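Local coordinates for protein fructose-1,6-bisphosphatase (PDB 1XI6) that hydrolyses fructose 1,6-bisphosphate to fructose 6-phosphate and phosphate in a magnesium-dependent reaction, with weak activity on inositol 1-phosphate, at residues A[28-33]-A[125-130]; A[20-25]-A[121-126]; A[60-65]-A[89-94]. All blocks are in the same frame, centred on the assembly; numbering follows the deposited sequence.

Interaction 1: residues A[28-33]-A[125-130]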
loop_
_atom_site.group_PDB
_atom_site.type_symbol
_atom_site.label_atom_id
_atom_site.label_comp_id
_atom_site.label_asym_id
_atom_site.label_seq_id
_atom_site.Cartn_x
_atom_site.Cartn_y
_atom_site.Cartn_z
ATOM N N THR A 28 -7.000 -18.264 6.230
ATOM C CA THR A 28 -7.250 -17.839 7.608
ATOM C C THR A 28 -8.038 -16.524 7.725
ATOM O O THR A 28 -8.901 -16.407 8.594
ATOM C CB THR A 28 -5.913 -17.764 8.391
ATOM O OG1 THR A 28 -5.296 -19.053 8.370
ATOM C CG2 THR A 28 -6.104 -17.350 9.833
ATOM N N ILE A 29 -7.762 -15.544 6.868
ATOM C CA ILE A 29 -8.474 -14.262 6.972
ATOM C C ILE A 29 -9.639 -14.102 5.974
ATOM O O ILE A 29 -10.635 -13.462 6.287
ATOM C CB ILE A 29 -7.495 -13.035 7.012
ATOM C CG1 ILE A 29 -6.812 -12.946 8.374
ATOM C CG2 ILE A 29 -8.222 -11.713 6.808
ATOM C CD1 ILE A 29 -5.557 -13.713 8.497
ATOM N N MET A 30 -9.521 -14.702 4.795
ATOM C CA MET A 30 -10.572 -14.616 3.772
ATOM C C MET A 30 -11.964 -15.118 4.191
ATOM O O MET A 30 -12.962 -14.526 3.771
ATOM C CB MET A 30 -10.135 -15.291 2.466
ATOM C CG MET A 30 -9.329 -14.409 1.536
ATOM S SD MET A 30 -10.126 -12.835 1.200
ATOM C CE MET A 30 -11.573 -13.319 0.264
ATOM N N PRO A 31 -12.040 -16.208 5.010
ATOM C CA PRO A 31 -13.313 -16.587 5.640
ATOM C C PRO A 31 -14.082 -15.442 6.293
ATOM O O PRO A 31 -15.300 -15.510 6.372
ATOM C CB PRO A 31 -12.881 -17.570 6.724
ATOM C CG PRO A 31 -11.673 -18.187 6.208
ATOM C CD PRO A 31 -10.974 -17.171 5.365
ATOM N N PHE A 32 -13.382 -14.408 6.746
ATOM C CA PHE A 32 -14.015 -13.301 7.464
ATOM C C PHE A 32 -14.511 -12.157 6.593
ATOM O O PHE A 32 -15.016 -11.179 7.116
ATOM C CB PHE A 32 -13.079 -12.760 8.552
ATOM C CG PHE A 32 -12.779 -13.756 9.629
ATOM C CD1 PHE A 32 -13.677 -13.955 10.674
ATOM C CD2 PHE A 32 -11.609 -14.510 9.593
ATOM C CE1 PHE A 32 -13.415 -14.889 11.667
ATOM C CE2 PHE A 32 -11.338 -15.448 10.586
ATOM C CZ PHE A 32 -12.245 -15.637 11.626
ATOM N N PHE A 33 -14.373 -12.282 5.275
ATOM C CA PHE A 33 -14.823 -11.248 4.344
ATOM C C PHE A 33 -16.326 -11.029 4.432
ATOM O O PHE A 33 -17.111 -11.955 4.245
ATOM C CB PHE A 33 -14.398 -11.581 2.904
ATOM C CG PHE A 33 -14.925 -10.616 1.876
ATOM C CD1 PHE A 33 -14.467 -9.295 1.832
ATOM C CD2 PHE A 33 -15.883 -11.022 0.954
ATOM C CE1 PHE A 33 -14.966 -8.402 0.883
ATOM C CE2 PHE A 33 -16.381 -10.139 0.011
ATOM C CZ PHE A 33 -15.921 -8.829 -0.030
ATOM N N TYR A 125 -0.775 -7.748 -2.487
ATOM C CA TYR A 125 -1.652 -8.804 -2.956
ATOM C C TYR A 125 -3.114 -8.399 -2.798
ATOM O O TYR A 125 -3.537 -7.988 -1.718
ATOM C CB TYR A 125 -1.366 -10.149 -2.275
ATOM C CG TYR A 125 -2.250 -11.264 -2.795
ATOM C CD1 TYR A 125 -3.274 -11.790 -2.012
ATOM C CD2 TYR A 125 -2.078 -11.778 -4.090
ATOM C CE1 TYR A 125 -4.101 -12.810 -2.502
ATOM C CE2 TYR A 125 -2.903 -12.798 -4.588
ATOM C CZ TYR A 125 -3.910 -13.307 -3.790
ATOM O OH TYR A 125 -4.718 -14.315 -4.263
ATOM N N GLU A 126 -3.867 -8.523 -3.888
ATOM C CA GLU A 126 -5.285 -8.192 -3.907
ATOM C C GLU A 126 -6.122 -9.463 -3.982
ATOM O O GLU A 126 -6.346 -9.975 -5.069
ATOM C CB GLU A 126 -5.608 -7.281 -5.083
ATOM C CG GLU A 126 -6.909 -6.572 -4.928
ATOM C CD GLU A 126 -7.464 -5.999 -6.212
ATOM O OE1 GLU A 126 -6.758 -5.948 -7.239
ATOM O OE2 GLU A 126 -8.640 -5.593 -6.178
ATOM N N PRO A 127 -6.584 -9.976 -2.823
ATOM C CA PRO A 127 -7.248 -11.283 -2.790
ATOM C C PRO A 127 -8.451 -11.464 -3.728
ATOM O O PRO A 127 -8.563 -12.526 -4.331
ATOM C CB PRO A 127 -7.649 -11.432 -1.314
ATOM C CG PRO A 127 -6.699 -10.573 -0.592
ATOM C CD PRO A 127 -6.498 -9.391 -1.472
ATOM N N MET A 128 -9.310 -10.450 -3.870
ATOM C CA MET A 128 -10.519 -10.552 -4.724
ATOM C C MET A 128 -10.237 -10.763 -6.209
ATOM O O MET A 128 -11.038 -11.377 -6.910
ATOM C CB MET A 128 -11.438 -9.330 -4.567
ATOM C CG MET A 128 -12.111 -9.186 -3.208
ATOM S SD MET A 128 -12.924 -10.647 -2.512
ATOM C CE MET A 128 -14.259 -10.897 -3.677
ATOM N N THR A 129 -9.108 -10.245 -6.681
ATOM C CA THR A 129 -8.693 -10.381 -8.078
ATOM C C THR A 129 -7.535 -11.356 -8.249
ATOM O O THR A 129 -7.136 -11.639 -9.377
ATOM C CB THR A 129 -8.248 -9.038 -8.664
ATOM O OG1 THR A 129 -7.177 -8.518 -7.873
ATOM C CG2 THR A 129 -9.390 -8.032 -8.672
ATOM N N GLU A 130 -7.003 -11.853 -7.130
ATOM C CA GLU A 130 -5.801 -12.719 -7.073
ATOM C C GLU A 130 -4.555 -12.090 -7.705
ATOM O O GLU A 130 -3.745 -12.768 -8.329
ATOM C CB GLU A 130 -6.089 -14.112 -7.641
ATOM C CG GLU A 130 -7.057 -14.909 -6.787
ATOM C CD GLU A 130 -7.289 -16.326 -7.298
ATOM O OE1 GLU A 130 -7.924 -17.123 -6.566
ATOM O OE2 GLU A 130 -6.846 -16.652 -8.425
#
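Met128 lays its thioether sulfur over one face of the Phe33 ring. The evidence is directional: SD of Met128 stands 4.3 Å from the centroid of the Phe33 ring and only 13° off the ring normal, displaced somewhat toward the rim. The carbon of Phe33 nearest to this sulfur is CZ. Although the CB of Met128 does not point at the other segment, bends at chi2 and chi3 (-48° and -66°) fold the chain round and deliver the sulfur to the ring.

Met30 makes the second half of the contact. Its chain is likewise bent, so that SD of Met30 rests 3.8 Å from CB of Pro127, while the terminal methyl CE of Met30 lies 4.1 Å from SD of Met128. Met30 and Phe33 belong to one turn of 3-10 geometry, closed by Phe33 N to Met30 O at 3.0 Å, which turns both side chains toward the same partner. No hydrogen bond joins 28-33 to 125-130.

The far side is set by the turn after strand 118-126. Thr129 N bonds to Glu126 O at 3.2 Å, and Thr129 OG1 bonds to Glu126 OE1 at 2.7 Å, approaching from above the carboxylate plane. That carboxylate is also held by Arg131 and Tyr190. Phe107 touches Met30, Phe33, Pro127 and Met128, completing an apolar cluster. A Met-aromatic contact thus ties the segment following helix 11-28 to the hairpin turn between strands 118-126 and 131-136 of the large sheet, in the inositol monophosphatase fold.

Interaction 2: residues A[20-25]-A[121-126]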
loop_
_atom_site.group_PDB
_atom_site.type_symbol
_atom_site.label_atom_id
_atom_site.label_comp_id
_atom_site.label_asym_id
_atom_site.label_seq_id
_atom_site.Cartn_x
_atom_site.Cartn_y
_atom_site.Cartn_z
ATOM N N ASP A 20 3.947 -17.230 1.171
ATOM C CA ASP A 20 3.569 -17.937 2.388
ATOM C C ASP A 20 2.523 -17.171 3.187
ATOM O O ASP A 20 1.569 -17.759 3.708
ATOM C CB ASP A 20 4.803 -18.171 3.259
ATOM C CG ASP A 20 5.672 -19.311 2.754
ATOM O OD1 ASP A 20 6.876 -19.333 3.106
ATOM O OD2 ASP A 20 5.158 -20.186 2.018
ATOM N N ILE A 21 2.718 -15.859 3.277
ATOM C CA ILE A 21 1.783 -14.971 3.954
ATOM C C ILE A 21 0.450 -14.896 3.208
ATOM O O ILE A 21 -0.607 -14.996 3.833
ATOM C CB ILE A 21 2.408 -13.571 4.172
ATOM C CG1 ILE A 21 3.469 -13.659 5.273
ATOM C CG2 ILE A 21 1.333 -12.511 4.484
ATOM C CD1 ILE A 21 4.486 -12.545 5.246
ATOM N N ILE A 22 0.514 -14.727 1.885
ATOM C CA ILE A 22 -0.664 -14.688 1.016
ATOM C C ILE A 22 -1.487 -15.968 1.208
ATOM O O ILE A 22 -2.694 -15.917 1.465
ATOM C CB ILE A 22 -0.252 -14.481 -0.475
ATOM C CG1 ILE A 22 0.236 -13.046 -0.699
ATOM C CG2 ILE A 22 -1.395 -14.840 -1.452
ATOM C CD1 ILE A 22 1.302 -12.903 -1.774
ATOM N N SER A 23 -0.801 -17.102 1.097
ATOM C CA SER A 23 -1.374 -18.417 1.282
ATOM C C SER A 23 -2.108 -18.553 2.628
ATOM O O SER A 23 -3.240 -19.043 2.674
ATOM C CB SER A 23 -0.260 -19.445 1.164
ATOM O OG SER A 23 -0.760 -20.671 0.691
ATOM N N ASP A 24 -1.448 -18.115 3.703
ATOM C CA ASP A 24 -2.020 -18.023 5.048
ATOM C C ASP A 24 -3.244 -17.115 5.120
ATOM O O ASP A 24 -4.230 -17.446 5.770
ATOM C CB ASP A 24 -0.978 -17.459 6.008
ATOM C CG ASP A 24 -0.232 -18.520 6.785
ATOM O OD1 ASP A 24 -0.466 -19.740 6.596
ATOM O OD2 ASP A 24 0.612 -18.109 7.610
ATOM N N PHE A 25 -3.159 -15.962 4.463
ATOM C CA PHE A 25 -4.230 -14.991 4.454
ATOM C C PHE A 25 -5.450 -15.540 3.732
ATOM O O PHE A 25 -6.582 -15.229 4.104
ATOM C CB PHE A 25 -3.758 -13.712 3.773
ATOM C CG PHE A 25 -4.745 -12.582 3.835
ATOM C CD1 PHE A 25 -4.574 -11.551 4.748
ATOM C CD2 PHE A 25 -5.842 -12.536 2.971
ATOM C CE1 PHE A 25 -5.477 -10.492 4.803
ATOM C CE2 PHE A 25 -6.756 -11.489 3.023
ATOM C CZ PHE A 25 -6.573 -10.466 3.932
ATOM N N TYR A 121 12.322 -4.432 -2.062
ATOM C CA TYR A 121 11.189 -5.290 -2.408
ATOM C C TYR A 121 9.915 -4.787 -1.759
ATOM O O TYR A 121 9.901 -4.427 -0.575
ATOM C CB TYR A 121 11.442 -6.726 -1.948
ATOM C CG TYR A 121 10.571 -7.772 -2.602
ATOM C CD1 TYR A 121 9.874 -8.693 -1.835
ATOM C CD2 TYR A 121 10.455 -7.851 -3.990
ATOM C CE1 TYR A 121 9.083 -9.670 -2.422
ATOM C CE2 TYR A 121 9.660 -8.825 -4.592
ATOM C CZ TYR A 121 8.979 -9.727 -3.799
ATOM O OH TYR A 121 8.196 -10.686 -4.386
ATOM N N ALA A 122 8.849 -4.757 -2.549
ATOM C CA ALA A 122 7.529 -4.408 -2.053
ATOM C C ALA A 122 6.506 -5.256 -2.781
ATOM O O ALA A 122 6.658 -5.531 -3.966
ATOM C CB ALA A 122 7.248 -2.922 -2.237
ATOM N N ILE A 123 5.482 -5.691 -2.054
ATOM C CA ILE A 123 4.370 -6.428 -2.646
ATOM C C ILE A 123 3.009 -5.895 -2.205
ATOM O O ILE A 123 2.850 -5.398 -1.092
ATOM C CB ILE A 123 4.427 -7.945 -2.354
ATOM C CG1 ILE A 123 4.288 -8.210 -0.853
ATOM C CG2 ILE A 123 5.710 -8.555 -2.917
ATOM C CD1 ILE A 123 3.283 -9.282 -0.511
ATOM N N ILE A 124 2.040 -5.987 -3.105
ATOM C CA ILE A 124 0.643 -5.811 -2.764
ATOM C C ILE A 124 -0.094 -7.000 -3.347
ATOM O O ILE A 124 -0.017 -7.255 -4.546
ATOM C CB ILE A 124 0.080 -4.476 -3.272
ATOM C CG1 ILE A 124 0.673 -3.331 -2.459
ATOM C CG2 ILE A 124 -1.441 -4.448 -3.148
ATOM C CD1 ILE A 124 0.554 -1.988 -3.080
ATOM N N TYR A 125 -0.775 -7.748 -2.487
ATOM C CA TYR A 125 -1.652 -8.804 -2.956
ATOM C C TYR A 125 -3.114 -8.399 -2.798
ATOM O O TYR A 125 -3.537 -7.988 -1.718
ATOM C CB TYR A 125 -1.366 -10.149 -2.275
ATOM C CG TYR A 125 -2.250 -11.264 -2.795
ATOM C CD1 TYR A 125 -3.274 -11.790 -2.012
ATOM C CD2 TYR A 125 -2.078 -11.778 -4.090
ATOM C CE1 TYR A 125 -4.101 -12.810 -2.502
ATOM C CE2 TYR A 125 -2.903 -12.798 -4.588
ATOM C CZ TYR A 125 -3.910 -13.307 -3.790
ATOM O OH TYR A 125 -4.718 -14.315 -4.263
ATOM N N GLU A 126 -3.867 -8.523 -3.888
ATOM C CA GLU A 126 -5.285 -8.192 -3.907
ATOM C C GLU A 126 -6.122 -9.463 -3.982
ATOM O O GLU A 126 -6.346 -9.975 -5.069
ATOM C CB GLU A 126 -5.608 -7.281 -5.083
ATOM C CG GLU A 126 -6.909 -6.572 -4.928
ATOM C CD GLU A 126 -7.464 -5.999 -6.212
ATOM O OE1 GLU A 126 -6.758 -5.948 -7.239
ATOM O OE2 GLU A 126 -8.640 -5.593 -6.178
#
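Helix segment 20-25 lies against one face of strand 121-126, with the closest alpha carbons, Ile22 CA and Tyr125 CA, 7.2 Å apart and no hydrogen bond between the two backbones. Ile22 carries nearly all of the helix's share. Its CG2 methyl sits over the centre of the Tyr125 ring, 3.6 Å from the centroid and 13° off the normal, which meets the geometry of a CH-pi contact. The two branches divide the work: CG2, anti to the backbone N of Ile22, covers the ring, whereas CG1 runs alongside its root, 3.7 Å from Tyr125 CB. Beyond it, Ile22 CD1 reaches Ile123 CD1 at 4.3 Å, two residues back on the same face of the strand.

Tyr125 extends its ring with CG anti to its own backbone N (chi1 -178°), and the hydroxyl at the far end hydrogen-bonds to Glu26 of the same helix. Phe132 of the adjoining strand touches both Ile22 and Ile123.

The tyrosine is therefore fastened to helix 11-28 in two ways, by an aliphatic methyl on its ring face and by a polar bond at its OH. The buried side of the helix is matched by apolar groups, while the one polar end of the ring is satisfied by a carboxylate.

Interaction 3: residues A[60-65]-A[89-94]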
loop_
_atom_site.group_PDB
_atom_site.type_symbol
_atom_site.label_atom_id
_atom_site.label_comp_id
_atom_site.label_asym_id
_atom_site.label_seq_id
_atom_site.Cartn_x
_atom_site.Cartn_y
_atom_site.Cartn_z
ATOM N N ASP A 60 -1.440 -10.651 13.620
ATOM C CA ASP A 60 -0.887 -11.818 14.316
ATOM C C ASP A 60 -0.332 -12.846 13.350
ATOM O O ASP A 60 0.730 -13.428 13.592
ATOM C CB ASP A 60 -1.951 -12.483 15.188
ATOM C CG ASP A 60 -2.325 -11.658 16.411
ATOM O OD1 ASP A 60 -1.595 -10.697 16.781
ATOM O OD2 ASP A 60 -3.378 -11.985 17.003
ATOM N N LEU A 61 -1.073 -13.054 12.263
ATOM C CA LEU A 61 -0.712 -13.970 11.196
ATOM C C LEU A 61 0.634 -13.606 10.580
ATOM O O LEU A 61 1.495 -14.467 10.404
ATOM C CB LEU A 61 -1.801 -13.974 10.121
ATOM C CG LEU A 61 -1.567 -14.867 8.905
ATOM C CD1 LEU A 61 -1.905 -16.306 9.241
ATOM C CD2 LEU A 61 -2.379 -14.396 7.729
ATOM N N ILE A 62 0.811 -12.328 10.258
ATOM C CA ILE A 62 2.039 -11.871 9.623
ATOM C C ILE A 62 3.221 -11.872 10.595
ATOM O O ILE A 62 4.286 -12.408 10.262
ATOM C CB ILE A 62 1.861 -10.504 8.945
ATOM C CG1 ILE A 62 0.911 -10.655 7.761
ATOM C CG2 ILE A 62 3.213 -9.943 8.486
ATOM C CD1 ILE A 62 0.549 -9.364 7.073
ATOM N N LEU A 63 3.029 -11.295 11.784
ATOM C CA LEU A 63 4.108 -11.213 12.774
ATOM C C LEU A 63 4.632 -12.593 13.177
ATOM O O LEU A 63 5.842 -12.768 13.328
ATOM C CB LEU A 63 3.698 -10.388 14.000
ATOM C CG LEU A 63 3.282 -8.923 13.800
ATOM C CD1 LEU A 63 2.871 -8.330 15.130
ATOM C CD2 LEU A 63 4.349 -8.068 13.137
ATOM N N SER A 64 3.737 -13.570 13.326
ATOM C CA SER A 64 4.131 -14.928 13.726
ATOM C C SER A 64 5.078 -15.618 12.727
ATOM O O SER A 64 5.755 -16.591 13.078
ATOM C CB SER A 64 2.894 -15.798 14.002
ATOM O OG SER A 64 2.207 -16.158 12.813
ATOM N N ARG A 65 5.110 -15.112 11.493
ATOM C CA ARG A 65 6.047 -15.562 10.465
ATOM C C ARG A 65 7.258 -14.620 10.348
ATOM O O ARG A 65 8.406 -15.073 10.310
ATOM C CB ARG A 65 5.330 -15.668 9.128
ATOM C CG ARG A 65 6.156 -16.322 8.029
ATOM C CD ARG A 65 5.311 -16.604 6.781
ATOM N NE ARG A 65 4.138 -17.434 7.086
ATOM C CZ ARG A 65 4.094 -18.754 6.951
ATOM N NH1 ARG A 65 5.150 -19.425 6.504
ATOM N NH2 ARG A 65 2.985 -19.408 7.254
ATOM N N VAL A 89 11.013 -4.419 7.663
ATOM C CA VAL A 89 9.780 -4.759 6.965
ATOM C C VAL A 89 8.643 -3.858 7.452
ATOM O O VAL A 89 8.283 -3.883 8.627
ATOM C CB VAL A 89 9.399 -6.252 7.157
ATOM C CG1 VAL A 89 8.255 -6.630 6.254
ATOM C CG2 VAL A 89 10.572 -7.154 6.856
ATOM N N ILE A 90 8.092 -3.053 6.548
ATOM C CA ILE A 90 6.843 -2.343 6.829
ATOM C C ILE A 90 5.668 -3.214 6.394
ATOM O O ILE A 90 5.576 -3.640 5.245
ATOM C CB ILE A 90 6.760 -0.958 6.166
ATOM C CG1 ILE A 90 8.050 -0.166 6.436
ATOM C CG2 ILE A 90 5.500 -0.225 6.641
ATOM C CD1 ILE A 90 8.053 1.268 5.934
ATOM N N VAL A 91 4.782 -3.466 7.345
ATOM C CA VAL A 91 3.681 -4.395 7.196
ATOM C C VAL A 91 2.341 -3.660 7.251
ATOM O O VAL A 91 2.035 -2.981 8.243
ATOM C CB VAL A 91 3.737 -5.463 8.321
ATOM C CG1 VAL A 91 2.481 -6.341 8.326
ATOM C CG2 VAL A 91 4.975 -6.312 8.185
ATOM N N ASP A 92 1.547 -3.781 6.193
ATOM C CA ASP A 92 0.124 -3.454 6.303
ATOM C C ASP A 92 -0.653 -4.759 6.165
ATOM O O ASP A 92 -0.795 -5.282 5.057
ATOM C CB ASP A 92 -0.325 -2.396 5.284
ATOM C CG ASP A 92 -1.679 -1.754 5.637
ATOM O OD1 ASP A 92 -2.413 -2.273 6.520
ATOM O OD2 ASP A 92 -2.018 -0.712 5.017
ATOM N N PRO A 93 -1.133 -5.304 7.297
ATOM C CA PRO A 93 -1.792 -6.615 7.271
ATOM C C PRO A 93 -3.163 -6.615 6.586
ATOM O O PRO A 93 -3.540 -7.630 6.007
ATOM C CB PRO A 93 -1.917 -6.980 8.750
ATOM C CG PRO A 93 -1.897 -5.670 9.476
ATOM C CD PRO A 93 -1.073 -4.727 8.655
ATOM N N LEU A 94 -3.886 -5.492 6.648
ATOM C CA LEU A 94 -5.182 -5.348 5.990
ATOM C C LEU A 94 -5.464 -3.894 5.653
ATOM O O LEU A 94 -6.033 -3.144 6.447
ATOM C CB LEU A 94 -6.321 -5.944 6.836
ATOM C CG LEU A 94 -7.755 -5.864 6.292
ATOM C CD1 LEU A 94 -7.962 -6.746 5.059
ATOM C CD2 LEU A 94 -8.740 -6.224 7.373
#
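A salt bridge runs from Arg65 NH2 to Asp24 OD2 on helix 11-28, whereas Ile62 of the same segment turns to the sheet and meets Val91 and Pro93 through carbon alone. Ile62 CA and Pro93 CA are 6.9 Å apart. The methyl branches of Ile62 and Val91 meet tip to tip, Ile62 CG2 being 3.7 Å from Val91 CG1. The longer branch goes further along the strand: with CG1 anti to the carbonyl carbon (chi1 -67°) and chi2 extended at 175°, Ile62 CD1 arrives 3.6 Å from Pro93 CA and 3.8 Å from Val91 CG1. One isoleucine thus spans Val91 and the corner the chain turns at Pro93. On the helix, Ser64 OG donates to Leu61 O at 3.0 Å, from above the carbonyl plane.

Asp92 directs its CB away from the helix, opposite in sense to its neighbours Val91 and Pro93. By similarity Asp92 and Leu94 bind magnesium, and the Asp92 carboxylate lies close to that of Asp210, a pairing that a metal ion would be expected to relieve. The chemistry is consistent with an apolar back and a charged, metal-binding front on one short segment.

Overall arrangement
From the N terminus, helix 11-28 supplies 20-25 to interaction 2, and the end of that helix with the residues after it supplies 28-33 to interaction 1. Both loops end on strand 118-126 and its turn, sharing Tyr125 and Glu126; interaction 1 starts later and runs on slightly further, so the two are staggered rather than nested. Interaction 3 closes a much shorter loop, from helix 53-66 to strand 87-92, nested inside both. The helices are joined directly through Asp24 and Arg65, and Ile29 packs on Leu61, linking interactions 1 and 3. Pro127 meets Phe25, and Met30 N probably hydrogen-bonds to Phe25 O, at 3.1 Å. Together the contacts bind two consecutive helices to one large mixed sheet.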